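Local coordinates for variant surface glycoprotein MITat 1.13 (Trypanosoma brucei, PDB 6Z8H) that probably forms the dense surface coat of the parasite, whose exchange for antigenically distinct variants lets the trypanosome evade the host immune response, at residues G89-I94 against S282-F287; Q110-K115 against H265-A270; T143-T148 against V216-H221; H196-C201 against G225-G230; S346-K351 against K358-D363. All coordinates share one frame; numbering follows the deposited sequence.

Interaction 1: residues G89-I94 against S282-F287; sequences GAAADI and SLITDF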
# COMPACT_ATOMS: atom_id res chain seq x y z
N GLY A 89 -3.61 8.45 32.80
CA GLY A 89 -4.73 8.97 32.03
C GLY A 89 -4.25 9.73 30.81
O GLY A 89 -4.77 9.56 29.70
N ALA A 90 -3.20 10.52 30.99
CA ALA A 90 -2.63 11.29 29.89
C ALA A 90 -2.07 10.34 28.83
O ALA A 90 -2.18 10.61 27.62
CB ALA A 90 -1.55 12.24 30.45
N ALA A 91 -1.38 9.29 29.26
CA ALA A 91 -0.86 8.30 28.31
C ALA A 91 -1.99 7.59 27.56
O ALA A 91 -1.87 7.33 26.36
CB ALA A 91 0.07 7.32 29.02
N ALA A 92 -3.07 7.24 28.23
CA ALA A 92 -4.21 6.65 27.52
C ALA A 92 -4.78 7.61 26.47
O ALA A 92 -5.20 7.18 25.40
CB ALA A 92 -5.27 6.22 28.54
N ASP A 93 -4.84 8.90 26.81
CA ASP A 93 -5.28 9.91 25.85
C ASP A 93 -4.36 9.93 24.64
O ASP A 93 -4.83 9.91 23.49
CB ASP A 93 -5.29 11.28 26.53
CG ASP A 93 -6.51 11.51 27.35
OD1 ASP A 93 -7.51 10.80 27.14
OD2 ASP A 93 -6.47 12.43 28.19
N ILE A 94 -3.05 9.98 24.87
CA ILE A 94 -2.09 10.01 23.77
C ILE A 94 -2.24 8.78 22.87
O ILE A 94 -2.29 8.88 21.64
CB ILE A 94 -0.66 10.14 24.32
CG1 ILE A 94 -0.47 11.54 24.94
CG2 ILE A 94 0.34 9.94 23.15
CD1 ILE A 94 0.75 11.64 25.84
N SER A 282 2.64 12.17 18.42
CA SER A 282 2.91 12.43 19.82
C SER A 282 3.33 11.14 20.51
O SER A 282 2.82 10.06 20.19
CB SER A 282 1.65 12.97 20.50
OG SER A 282 1.30 14.23 19.97
N LEU A 283 4.26 11.27 21.46
CA LEU A 283 4.83 10.13 22.18
C LEU A 283 4.62 10.30 23.68
O LEU A 283 4.87 11.37 24.24
CB LEU A 283 6.32 9.97 21.91
CG LEU A 283 6.77 9.42 20.56
CD1 LEU A 283 8.29 9.51 20.48
CD2 LEU A 283 6.32 8.00 20.31
N ILE A 284 4.17 9.21 24.32
CA ILE A 284 4.06 9.17 25.77
C ILE A 284 5.38 9.50 26.44
O ILE A 284 5.40 10.09 27.51
CB ILE A 284 3.55 7.76 26.17
CG1 ILE A 284 2.08 7.62 25.80
CG2 ILE A 284 3.73 7.52 27.67
CD1 ILE A 284 1.56 6.20 25.80
N THR A 285 6.51 9.15 25.82
CA THR A 285 7.82 9.39 26.41
C THR A 285 8.28 10.84 26.25
O THR A 285 9.37 11.19 26.71
CB THR A 285 8.87 8.44 25.81
OG1 THR A 285 8.82 8.56 24.39
CG2 THR A 285 8.63 7.00 26.22
N ASP A 286 7.47 11.69 25.63
CA ASP A 286 7.73 13.12 25.51
C ASP A 286 6.99 13.85 26.64
O ASP A 286 5.76 13.96 26.61
CB ASP A 286 7.27 13.60 24.14
CG ASP A 286 7.43 15.09 23.96
OD1 ASP A 286 7.99 15.75 24.87
OD2 ASP A 286 6.98 15.60 22.90
N PHE A 287 7.74 14.41 27.59
CA PHE A 287 7.09 15.08 28.72
C PHE A 287 6.15 16.18 28.26
O PHE A 287 5.11 16.42 28.86
CB PHE A 287 8.12 15.62 29.71
CG PHE A 287 7.55 16.01 31.05
CD1 PHE A 287 7.09 15.04 31.93
CD2 PHE A 287 7.46 17.34 31.43
CE1 PHE A 287 6.56 15.38 33.14
CE2 PHE A 287 6.94 17.70 32.67
CZ PHE A 287 6.49 16.71 33.52
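The two backbones come closest at Ala91 and Ile284, whose CA atoms are 5.6 Å apart. Residues 89-94 are one stretch of the long helix 78-129, while 282-287 is irregular chain that bends through a type I turn from Leu283 to Asp286, closed by Asp286 N to Leu283 O at 3.0 Å. No hydrogen bond links the segments, and two isoleucines and an alanine do the packing. Ile284 lays its longer branch against the helix: CG1 lies anti to the carbonyl carbon (chi1 -73°) and the extended chi2 (165°) carries CD1 on to Ala91, 3.7 Å from Ala91 CB and equally near the carbonyl oxygen of Ala91. One turn on, Ile94 meets Ile284 obliquely, its branch methyl CG2 lying 3.9 Å from Ile284 CG1. The same Ile94 CG2 is 3.9 Å from Ser282 O and 4.2 Å from Ser282 CB, so this methyl fills the angle between the extended start of the loop and the isoleucine. Polar groups of the loop find partners on its other neighbours: Asn62 of helix 34-75 bonds Ser282 O and Ile284 N, and Tyr336 bonds Ile284 O. Asp286 OD1 accepts from Asn288 N, an N-cap that starts helix 287-291, whose Ala289 and Val290 also touch Ile94. The nearby Cys98-Cys280 disulfide ties the same helix covalently to the chain just before Ser282. Such a loop, laid on the pair of long helices 34-75 and 78-129, belongs to the elongated helical core of the A-type variant surface glycoprotein N-terminal domain.

Interaction 2: residues Q110-K115 against H265-A270; sequences QAAISK and HEALKA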
# COMPACT_ATOMS: atom_id res chain seq x y z
N GLN A 110 -3.73 4.45 1.67
CA GLN A 110 -3.88 3.30 0.79
C GLN A 110 -4.40 3.72 -0.57
O GLN A 110 -3.90 3.24 -1.60
CB GLN A 110 -4.83 2.27 1.41
CG GLN A 110 -4.26 1.48 2.60
CD GLN A 110 -5.32 0.72 3.38
OE1 GLN A 110 -6.53 1.01 3.28
NE2 GLN A 110 -4.88 -0.24 4.17
N ALA A 111 -5.39 4.63 -0.61
CA ALA A 111 -5.93 5.08 -1.89
C ALA A 111 -4.88 5.81 -2.72
O ALA A 111 -4.83 5.66 -3.95
CB ALA A 111 -7.15 5.96 -1.64
N ALA A 112 -4.01 6.58 -2.05
CA ALA A 112 -2.96 7.31 -2.76
C ALA A 112 -1.88 6.36 -3.28
O ALA A 112 -1.42 6.51 -4.42
CB ALA A 112 -2.36 8.36 -1.84
N ILE A 113 -1.49 5.38 -2.49
CA ILE A 113 -0.50 4.40 -2.95
C ILE A 113 -1.00 3.71 -4.22
O ILE A 113 -0.28 3.59 -5.22
CB ILE A 113 -0.20 3.36 -1.87
CG1 ILE A 113 0.56 4.00 -0.70
CG2 ILE A 113 0.54 2.17 -2.50
CD1 ILE A 113 0.60 3.11 0.54
N SER A 114 -2.25 3.27 -4.21
CA SER A 114 -2.73 2.51 -5.36
C SER A 114 -2.83 3.39 -6.59
O SER A 114 -2.48 2.95 -7.70
CB SER A 114 -4.08 1.87 -5.06
OG SER A 114 -5.11 2.82 -5.02
N LYS A 115 -3.28 4.63 -6.44
CA LYS A 115 -3.46 5.51 -7.59
C LYS A 115 -2.13 6.02 -8.14
O LYS A 115 -1.94 6.08 -9.36
CB LYS A 115 -4.42 6.64 -7.19
CG LYS A 115 -5.86 6.16 -7.09
CD LYS A 115 -6.76 7.16 -6.40
CE LYS A 115 -8.22 6.74 -6.45
NZ LYS A 115 -9.11 7.90 -6.19
N HIS A 265 -2.84 12.76 -8.14
CA HIS A 265 -2.65 14.07 -7.51
C HIS A 265 -3.77 14.35 -6.52
O HIS A 265 -3.53 14.84 -5.42
CB HIS A 265 -2.64 15.12 -8.62
CG HIS A 265 -2.07 16.46 -8.24
ND1 HIS A 265 -0.75 16.63 -7.89
CD2 HIS A 265 -2.61 17.70 -8.30
CE1 HIS A 265 -0.51 17.92 -7.72
NE2 HIS A 265 -1.61 18.59 -7.99
N GLU A 266 -5.01 14.13 -6.90
CA GLU A 266 -6.18 14.39 -6.05
C GLU A 266 -6.13 13.49 -4.80
O GLU A 266 -6.64 13.94 -3.77
CB GLU A 266 -7.49 14.20 -6.80
CG GLU A 266 -8.72 14.50 -5.97
CD GLU A 266 -8.67 15.80 -5.17
OE1 GLU A 266 -8.73 15.73 -3.89
OE2 GLU A 266 -8.56 16.88 -5.82
N ALA A 267 -5.56 12.29 -4.89
CA ALA A 267 -5.52 11.41 -3.72
C ALA A 267 -4.52 11.91 -2.70
O ALA A 267 -4.76 11.79 -1.48
CB ALA A 267 -5.14 9.99 -4.16
N LEU A 268 -3.43 12.52 -3.14
CA LEU A 268 -2.53 13.19 -2.21
C LEU A 268 -3.21 14.37 -1.54
O LEU A 268 -3.12 14.54 -0.31
CB LEU A 268 -1.26 13.63 -2.94
CG LEU A 268 -0.44 12.49 -3.56
CD1 LEU A 268 0.79 13.05 -4.23
CD2 LEU A 268 -0.07 11.46 -2.47
N LYS A 269 -3.97 15.17 -2.30
CA LYS A 269 -4.69 16.29 -1.70
C LYS A 269 -5.70 15.78 -0.67
O LYS A 269 -5.92 16.43 0.37
CB LYS A 269 -5.41 17.11 -2.76
CG LYS A 269 -6.08 18.33 -2.19
CD LYS A 269 -6.55 19.29 -3.26
CE LYS A 269 -7.02 20.60 -2.65
NZ LYS A 269 -7.65 21.50 -3.66
N ALA A 270 -6.32 14.62 -0.91
CA ALA A 270 -7.29 14.09 0.05
C ALA A 270 -6.67 13.84 1.41
O ALA A 270 -7.34 14.00 2.45
CB ALA A 270 -7.90 12.79 -0.48
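The carbonyl of Ala111 lies beside the partner helix, its oxygen 4.3 Å from the methyl carbon Ala267 CB. On one face of that carbonyl plane two donors of its own helix converge: Lys115 N makes the ordinary helical bond, and Ser114 OG gives a second at 3.0 Å to Ala111 O, approaching from above the plane and not along a lone pair. No ring takes part across the contact. Helices 110-115 and 265-270 run nearly antiparallel, 163° between their directions, with segment axes 8.6 Å apart at closest approach. The small side chains of Ala112 and Ala267 permit this spacing, and their CA atoms are the nearest pair, 4.9 Å apart. Ala267 CB reaches past the opposing methyl to the backbone, 3.7 Å from Ala112 CA and 4.0 Å from Ala112 CB. From one flank Leu268 brings its CD2 branch to 3.9 Å from Ala112 CB. At the other, Lys115 lays its extended stem alongside, CG anti to the carbonyl carbon (chi1 -74°), so that Lys115 CD lies 4.0 Å from Ala267 CB. That lysine also touches an N-acetylglucosamine of the attached glycan. Ile113, turned away from helix 265-270, meets its own counterpart, Ile113 of the second subunit, and Leu45 of helix 34-75. The chemistry is apolar, methyl on methyl and methylene on methyl without a crossing hydrogen bond, which implies a close helix pairing held by van der Waals contact and the hydrophobic effect, the lysine contributing its hydrocarbon stem.

Interaction 3: residues T143-T148 against V216-H221; sequences TDLRLT and VEANTH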
# COMPACT_ATOMS: atom_id res chain seq x y z
N THR A 143 16.62 0.43 -60.02
CA THR A 143 16.37 -0.36 -61.21
C THR A 143 14.91 -0.41 -61.61
O THR A 143 14.60 -0.27 -62.80
CB THR A 143 16.89 -1.79 -61.00
OG1 THR A 143 18.31 -1.75 -60.76
CG2 THR A 143 16.61 -2.65 -62.23
N ASP A 144 14.01 -0.60 -60.64
CA ASP A 144 12.59 -0.67 -60.95
C ASP A 144 11.79 -0.31 -59.70
O ASP A 144 12.35 -0.06 -58.62
CB ASP A 144 12.19 -2.05 -61.48
CG ASP A 144 12.60 -3.19 -60.54
OD1 ASP A 144 12.64 -2.99 -59.31
OD2 ASP A 144 12.90 -4.29 -61.05
N LEU A 145 10.47 -0.27 -59.86
CA LEU A 145 9.54 -0.00 -58.76
C LEU A 145 8.86 -1.27 -58.25
O LEU A 145 7.85 -1.19 -57.54
CB LEU A 145 8.48 1.02 -59.17
CG LEU A 145 8.81 2.51 -59.31
CD1 LEU A 145 9.01 3.13 -57.93
CD2 LEU A 145 10.00 2.80 -60.22
N ARG A 146 9.40 -2.45 -58.58
CA ARG A 146 8.96 -3.66 -57.92
C ARG A 146 9.35 -3.62 -56.43
O ARG A 146 10.22 -2.86 -56.00
CB ARG A 146 9.52 -4.90 -58.62
CG ARG A 146 9.02 -5.03 -60.06
CD ARG A 146 9.37 -6.39 -60.67
NE ARG A 146 8.70 -6.64 -61.95
CZ ARG A 146 8.95 -7.69 -62.72
NH1 ARG A 146 9.84 -8.59 -62.32
NH2 ARG A 146 8.32 -7.84 -63.88
N LEU A 147 8.68 -4.45 -55.63
CA LEU A 147 8.86 -4.38 -54.18
C LEU A 147 8.91 -5.78 -53.60
O LEU A 147 8.03 -6.61 -53.87
CB LEU A 147 7.71 -3.58 -53.54
CG LEU A 147 7.85 -3.16 -52.07
CD1 LEU A 147 9.16 -2.45 -51.87
CD2 LEU A 147 6.69 -2.27 -51.72
N THR A 148 9.95 -6.03 -52.81
CA THR A 148 9.99 -7.16 -51.89
C THR A 148 10.55 -6.64 -50.58
O THR A 148 10.96 -5.48 -50.47
CB THR A 148 10.87 -8.33 -52.36
OG1 THR A 148 12.25 -8.00 -52.21
CG2 THR A 148 10.53 -8.74 -53.80
N VAL A 216 7.24 9.50 -57.80
CA VAL A 216 7.95 8.37 -57.22
C VAL A 216 8.49 7.49 -58.34
O VAL A 216 7.75 7.05 -59.23
CB VAL A 216 7.02 7.59 -56.28
CG1 VAL A 216 7.67 6.27 -55.88
CG2 VAL A 216 6.66 8.41 -55.04
N GLU A 217 9.79 7.22 -58.29
CA GLU A 217 10.46 6.46 -59.34
C GLU A 217 11.46 5.50 -58.71
O GLU A 217 11.40 5.21 -57.51
CB GLU A 217 11.06 7.44 -60.36
CG GLU A 217 12.00 8.47 -59.78
CD GLU A 217 13.43 7.97 -59.69
OE1 GLU A 217 13.89 7.30 -60.62
OE2 GLU A 217 14.07 8.24 -58.64
N ALA A 218 12.37 4.97 -59.51
CA ALA A 218 13.17 3.83 -59.09
C ALA A 218 14.25 4.18 -58.08
O ALA A 218 14.66 3.29 -57.32
CB ALA A 218 13.82 3.18 -60.33
N ASN A 219 14.68 5.44 -58.02
CA ASN A 219 15.65 5.87 -57.02
C ASN A 219 14.98 6.41 -55.76
O ASN A 219 15.67 6.92 -54.89
CB ASN A 219 16.59 6.93 -57.59
CG ASN A 219 17.35 6.43 -58.78
OD1 ASN A 219 18.38 5.76 -58.64
ND2 ASN A 219 16.84 6.72 -59.97
N THR A 220 13.65 6.36 -55.69
CA THR A 220 12.91 7.05 -54.62
C THR A 220 13.07 6.38 -53.25
O THR A 220 13.10 5.16 -53.13
CB THR A 220 11.42 7.14 -55.02
OG1 THR A 220 11.26 8.00 -56.17
CG2 THR A 220 10.56 7.70 -53.88
N HIS A 221 13.28 7.21 -52.23
CA HIS A 221 13.23 6.78 -50.83
C HIS A 221 11.94 7.28 -50.20
O HIS A 221 11.65 8.48 -50.22
CB HIS A 221 14.44 7.28 -50.03
CG HIS A 221 15.74 6.65 -50.42
ND1 HIS A 221 16.87 6.73 -49.63
CD2 HIS A 221 16.09 5.94 -51.51
CE1 HIS A 221 17.86 6.09 -50.23
NE2 HIS A 221 17.41 5.59 -51.36
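Leu145 spreads its fork over one face of the Glu217-Ala218 peptide, the first link of a type I turn from Glu217 to Thr220 in the loop that leads into strand 221-229. Both torsions of the leucine are negative and of similar size (chi1 -75°, chi2 -72°), an uncommon combination. It sets CD1 3.2 Å from Glu217 O and CD2 3.3 Å from Ala218 N, so one methyl sits toward the oxygen and the other over the nitrogen of the same peptide face. These approaches are short enough, with so uncommon a rotamer, to leave the fit of the side chain in some doubt. Leu145 CD1 also meets Val216 CG1 at 4.0 Å. The turn beneath is stiffened by its own side chains. Thr220 OG1 accepts an almost straight bond, 176° at the hydrogen, from Glu217 N at 2.7 Å. Glu217 curls back over the turn and takes Asn219 ND2 on the syn lone pair of Glu217 OE1 at 3.1 Å; its other oxygen, OE2, is held by Gly204 N and more weakly by Asn219 N. In the facing loop, Asp144 points away from the turn and its OD1 forms a salt bridge with Lys151, with a weak bond from Arg146 N besides. A backbone hydrogen bond between Ala218 and Gly142 joins the two loops just beside this contact, while Leu145, Leu147 and Val216 make backbone hydrogen bonds to the second subunit. The pairing thus sits at one tip of the dimer, where loops at the end of the five-stranded sheet meet. Beside the leucine, the methyl carbon Ala218 CB is 3.8 Å from both Asp144 N and Leu145 CD2.

Interaction 4: residues H196-C201 against G225-G230; sequences HLDATC and GLTFSG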
# COMPACT_ATOMS: atom_id res chain seq x y z
N HIS A 196 2.04 10.79 -34.25
CA HIS A 196 2.34 11.54 -35.46
C HIS A 196 2.83 10.59 -36.53
O HIS A 196 3.77 9.82 -36.31
CB HIS A 196 3.42 12.59 -35.18
CG HIS A 196 3.06 13.48 -34.04
ND1 HIS A 196 1.91 14.23 -34.02
CD2 HIS A 196 3.72 13.77 -32.89
CE1 HIS A 196 1.85 14.92 -32.89
NE2 HIS A 196 2.93 14.65 -32.18
N LEU A 197 2.24 10.72 -37.70
CA LEU A 197 2.72 10.01 -38.87
C LEU A 197 3.77 10.91 -39.51
O LEU A 197 3.43 12.00 -40.00
CB LEU A 197 1.56 9.76 -39.81
CG LEU A 197 1.93 9.31 -41.22
CD1 LEU A 197 2.81 8.06 -41.21
CD2 LEU A 197 0.67 9.07 -42.04
N ASP A 198 5.05 10.54 -39.34
CA ASP A 198 6.17 11.26 -39.95
C ASP A 198 6.44 10.67 -41.32
O ASP A 198 6.45 9.45 -41.51
CB ASP A 198 7.43 11.16 -39.09
CG ASP A 198 7.32 11.90 -37.77
OD1 ASP A 198 6.67 12.98 -37.73
OD2 ASP A 198 7.89 11.39 -36.79
N ALA A 199 6.66 11.55 -42.31
CA ALA A 199 6.85 11.10 -43.68
C ALA A 199 8.01 11.83 -44.32
O ALA A 199 8.23 13.02 -44.05
CB ALA A 199 5.57 11.30 -44.50
N THR A 200 8.77 11.09 -45.11
CA THR A 200 9.85 11.63 -45.95
C THR A 200 9.82 10.92 -47.29
O THR A 200 9.80 9.68 -47.33
CB THR A 200 11.23 11.38 -45.32
OG1 THR A 200 11.21 11.77 -43.93
CG2 THR A 200 12.33 12.12 -46.06
N CYS A 201 9.82 11.68 -48.39
CA CYS A 201 9.86 11.13 -49.74
C CYS A 201 10.96 11.80 -50.55
O CYS A 201 11.35 12.95 -50.34
CB CYS A 201 8.49 11.20 -50.42
SG CYS A 201 8.35 10.34 -52.04
N GLY A 225 7.27 6.93 -40.42
CA GLY A 225 7.59 6.65 -39.04
C GLY A 225 6.48 7.13 -38.12
O GLY A 225 5.56 7.85 -38.52
N LEU A 226 6.58 6.69 -36.87
CA LEU A 226 5.63 7.04 -35.83
C LEU A 226 6.35 7.66 -34.64
O LEU A 226 7.29 7.07 -34.09
CB LEU A 226 4.86 5.80 -35.37
CG LEU A 226 3.93 5.97 -34.16
CD1 LEU A 226 2.91 7.02 -34.44
CD2 LEU A 226 3.27 4.63 -33.85
N THR A 227 5.97 8.88 -34.30
CA THR A 227 6.46 9.52 -33.09
C THR A 227 5.27 10.00 -32.27
O THR A 227 4.11 9.90 -32.68
CB THR A 227 7.42 10.69 -33.38
OG1 THR A 227 6.78 11.56 -34.31
CG2 THR A 227 8.75 10.18 -33.89
N PHE A 228 5.56 10.53 -31.09
CA PHE A 228 4.54 10.93 -30.14
C PHE A 228 4.95 12.27 -29.53
O PHE A 228 6.14 12.55 -29.39
CB PHE A 228 4.36 9.91 -28.99
CG PHE A 228 3.83 8.58 -29.43
CD1 PHE A 228 2.49 8.39 -29.68
CD2 PHE A 228 4.69 7.51 -29.57
CE1 PHE A 228 1.99 7.17 -30.09
CE2 PHE A 228 4.20 6.26 -29.97
CZ PHE A 228 2.85 6.10 -30.22
N SER A 229 3.95 13.06 -29.13
CA SER A 229 4.22 14.31 -28.42
C SER A 229 2.96 14.74 -27.67
O SER A 229 1.93 14.06 -27.67
CB SER A 229 4.73 15.40 -29.37
OG SER A 229 3.67 16.13 -29.99
N GLY A 230 3.07 15.90 -27.03
CA GLY A 230 2.01 16.51 -26.26
C GLY A 230 1.15 17.49 -27.02
O GLY A 230 0.31 18.16 -26.41
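Side-chain torsions set two polar links beside the strand pairing of His196 with Thr227 and Asp198 with Gly225. His196 keeps CG beside its backbone N (chi1 -54°), and chi2 of -57° turns the imidazole until NE2 meets Ser229 OG at 2.7 Å. The hydroxyl lies at the ring edge, near the ring plane, and either atom could be the donor. Ser251 of strand 247-253 bonds ND1, so both ring nitrogens are engaged and the ring is fixed in rotation between two serines. Thr227 holds OG1 in the crowded position between its backbone N and carbonyl carbon (chi1 52°), from which it donates to Asp198 OD2 at 2.7 Å. That oxygen is met on its syn side, somewhat out of the carboxylate plane, and the two side chains cross at about a right angle. Around these links runs a regular ladder. His196 and Thr227 form one hydrogen-bonded pair, His196 N to Thr227 O at 2.7 Å and Thr227 N to His196 O at 3.1 Å. Asp198 and Gly225 form the next, with Asp198 N to Gly225 O and Gly225 N to Asp198 O both 2.9 Å. Between them stands the non-hydrogen-bonded pair Leu197-Leu226, where Leu226 CA approaches His196 O at 3.4 Å in a CA-H...O contact. Those two leucines occupy the other face of the sheet, where Leu197 packs on Leu157 and Leu226 on Gly158 of the second subunit. The arrangement is that of neighbouring strands in a twisted antiparallel beta sheet, here strands 194-202 and 221-229 of a five-stranded one.

Interaction 5: residues S346-K351 against K358-D363; sequences STRIPK and KTDTID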
# COMPACT_ATOMS: atom_id res chain seq x y z
N SER A 346 12.99 -0.31 35.76
CA SER A 346 13.67 -1.10 36.78
C SER A 346 12.70 -1.67 37.81
O SER A 346 13.13 -2.37 38.74
CB SER A 346 14.70 -0.23 37.51
OG SER A 346 14.07 0.73 38.33
N THR A 347 11.42 -1.37 37.70
CA THR A 347 10.45 -1.92 38.63
C THR A 347 10.44 -3.45 38.54
O THR A 347 10.33 -4.01 37.45
CB THR A 347 9.06 -1.38 38.29
OG1 THR A 347 9.06 0.04 38.35
CG2 THR A 347 8.04 -1.89 39.28
N ARG A 348 10.57 -4.11 39.68
CA ARG A 348 10.59 -5.57 39.73
C ARG A 348 9.17 -6.11 39.74
O ARG A 348 8.27 -5.56 40.39
CB ARG A 348 11.37 -6.05 40.96
CG ARG A 348 12.82 -5.58 40.96
CD ARG A 348 13.65 -6.26 42.05
NE ARG A 348 13.83 -7.69 41.78
CZ ARG A 348 14.73 -8.20 40.94
NH1 ARG A 348 15.56 -7.40 40.28
NH2 ARG A 348 14.80 -9.51 40.76
N ILE A 349 8.96 -7.18 38.98
CA ILE A 349 7.64 -7.77 38.75
C ILE A 349 7.77 -9.28 38.79
O ILE A 349 8.88 -9.82 38.62
CB ILE A 349 7.03 -7.34 37.41
CG1 ILE A 349 7.97 -7.68 36.25
CG2 ILE A 349 6.73 -5.83 37.42
CD1 ILE A 349 7.33 -7.51 34.87
N PRO A 350 6.67 -9.99 39.02
CA PRO A 350 6.73 -11.46 39.03
C PRO A 350 7.05 -12.03 37.66
O PRO A 350 6.63 -11.50 36.63
CB PRO A 350 5.32 -11.88 39.47
CG PRO A 350 4.68 -10.67 40.00
CD PRO A 350 5.34 -9.47 39.37
N LYS A 351 7.75 -13.18 37.67
CA LYS A 351 8.11 -13.94 36.48
C LYS A 351 7.81 -15.42 36.69
O LYS A 351 8.17 -15.98 37.73
CB LYS A 351 9.62 -13.78 36.21
CG LYS A 351 10.13 -14.54 35.00
CD LYS A 351 11.63 -14.39 34.80
CE LYS A 351 12.44 -15.33 35.67
NZ LYS A 351 13.87 -15.39 35.22
N LYS A 358 9.56 -16.35 40.19
CA LYS A 358 10.73 -15.52 40.38
C LYS A 358 10.36 -14.06 40.13
O LYS A 358 9.20 -13.71 39.90
CB LYS A 358 11.88 -16.01 39.49
CG LYS A 358 12.30 -17.46 39.81
CD LYS A 358 13.66 -17.85 39.22
CE LYS A 358 14.11 -19.22 39.73
NZ LYS A 358 15.39 -19.71 39.13
N THR A 359 11.35 -13.18 40.21
CA THR A 359 11.13 -11.77 39.92
C THR A 359 12.24 -11.24 39.03
O THR A 359 13.36 -11.75 39.03
CB THR A 359 11.06 -10.91 41.19
OG1 THR A 359 12.32 -10.96 41.87
CG2 THR A 359 9.94 -11.39 42.11
N ASP A 360 11.91 -10.21 38.26
CA ASP A 360 12.90 -9.47 37.50
C ASP A 360 12.28 -8.12 37.12
O ASP A 360 11.14 -7.82 37.46
CB ASP A 360 13.37 -10.26 36.28
CG ASP A 360 14.82 -9.98 35.91
OD1 ASP A 360 15.34 -8.89 36.25
OD2 ASP A 360 15.45 -10.86 35.29
N THR A 361 13.05 -7.31 36.40
CA THR A 361 12.58 -5.97 36.10
C THR A 361 11.73 -5.97 34.84
O THR A 361 11.82 -6.86 34.00
CB THR A 361 13.76 -5.01 35.90
OG1 THR A 361 14.38 -5.28 34.64
CG2 THR A 361 14.77 -5.17 37.03
N ILE A 362 10.89 -4.93 34.73
CA ILE A 362 10.09 -4.71 33.52
C ILE A 362 10.99 -4.69 32.30
O ILE A 362 10.66 -5.28 31.26
CB ILE A 362 9.28 -3.40 33.66
CG1 ILE A 362 8.09 -3.62 34.62
CG2 ILE A 362 8.84 -2.89 32.30
CD1 ILE A 362 7.30 -2.38 34.88
N ASP A 363 12.13 -4.01 32.39
CA ASP A 363 12.99 -3.88 31.22
C ASP A 363 13.65 -5.20 30.83
O ASP A 363 13.95 -5.41 29.65
CB ASP A 363 14.03 -2.79 31.45
CG ASP A 363 13.50 -1.40 31.14
OD1 ASP A 363 12.34 -1.29 30.66
OD2 ASP A 363 14.23 -0.42 31.36
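Ile349 and Ile362 make the dense side of this pairing, crossing at about a right angle with Ile349 CG2 3.8 Å from Ile362 CG1. Ile349 has its longer branch between backbone N and carbonyl carbon (chi1 56°), which presses CG1 to 3.4 Å from Asp360 O. Ala75 of helix 34-75 and Trp371 of helix 368-383 cover Ile349, while Lys68 and Ala72 touch Ile362. The backbone beneath is a beta hairpin, strands 348-351 and 358-361 antiparallel: Ile349 pairs with Asp360 through a 2.7 Å bond from Ile349 N to Asp360 O and its return, and Lys351 pairs likewise with Lys358. Ile362 N adds a bond to Thr347 O at 2.9 Å, just beyond the end of strand 358-361. The exposed side is looser. Arg348 bends at chi3 (68°) and reaches over the neighbouring strand. Its NH2 donates in the guanidinium plane to Thr359 OG1 at 3.1 Å, and Asp360 CA lies over one face of the group. Arg348 NH1 is 4.3 Å from Asp360 OD1, too far for a salt bridge and well off the plane; that oxygen instead accepts from Thr361 N. Next to the connecting turn, Lys351 and Lys358 lie side by side, Lys351 CE 3.9 Å from Lys358 CB, before their amino groups part, NZ to NZ 6.0 Å.

How the interactions relate
The contacts are strung along an elongated molecule. Interactions 1 and 2 share helix 78-129, with centres about 30 Å apart. Interaction 4 lies about 35 Å, centre to centre, from interaction 2 in the five-stranded sheet, and interaction 3 lies at the far end of that sheet, about 84 Å between centres from interaction 1. Interactions 3 and 4 touch where Val216 and Thr220 pack on Cys201, and their segments alternate along the chain. Interaction 1 spans the widest stretch of sequence, enclosing 2, 3 and 4. Interaction 5 follows afterwards, about 23 Å from interaction 1 centre to centre. The second subunit touches interactions 1 to 4, so the dimer interface runs from the helical core to the sheet tip.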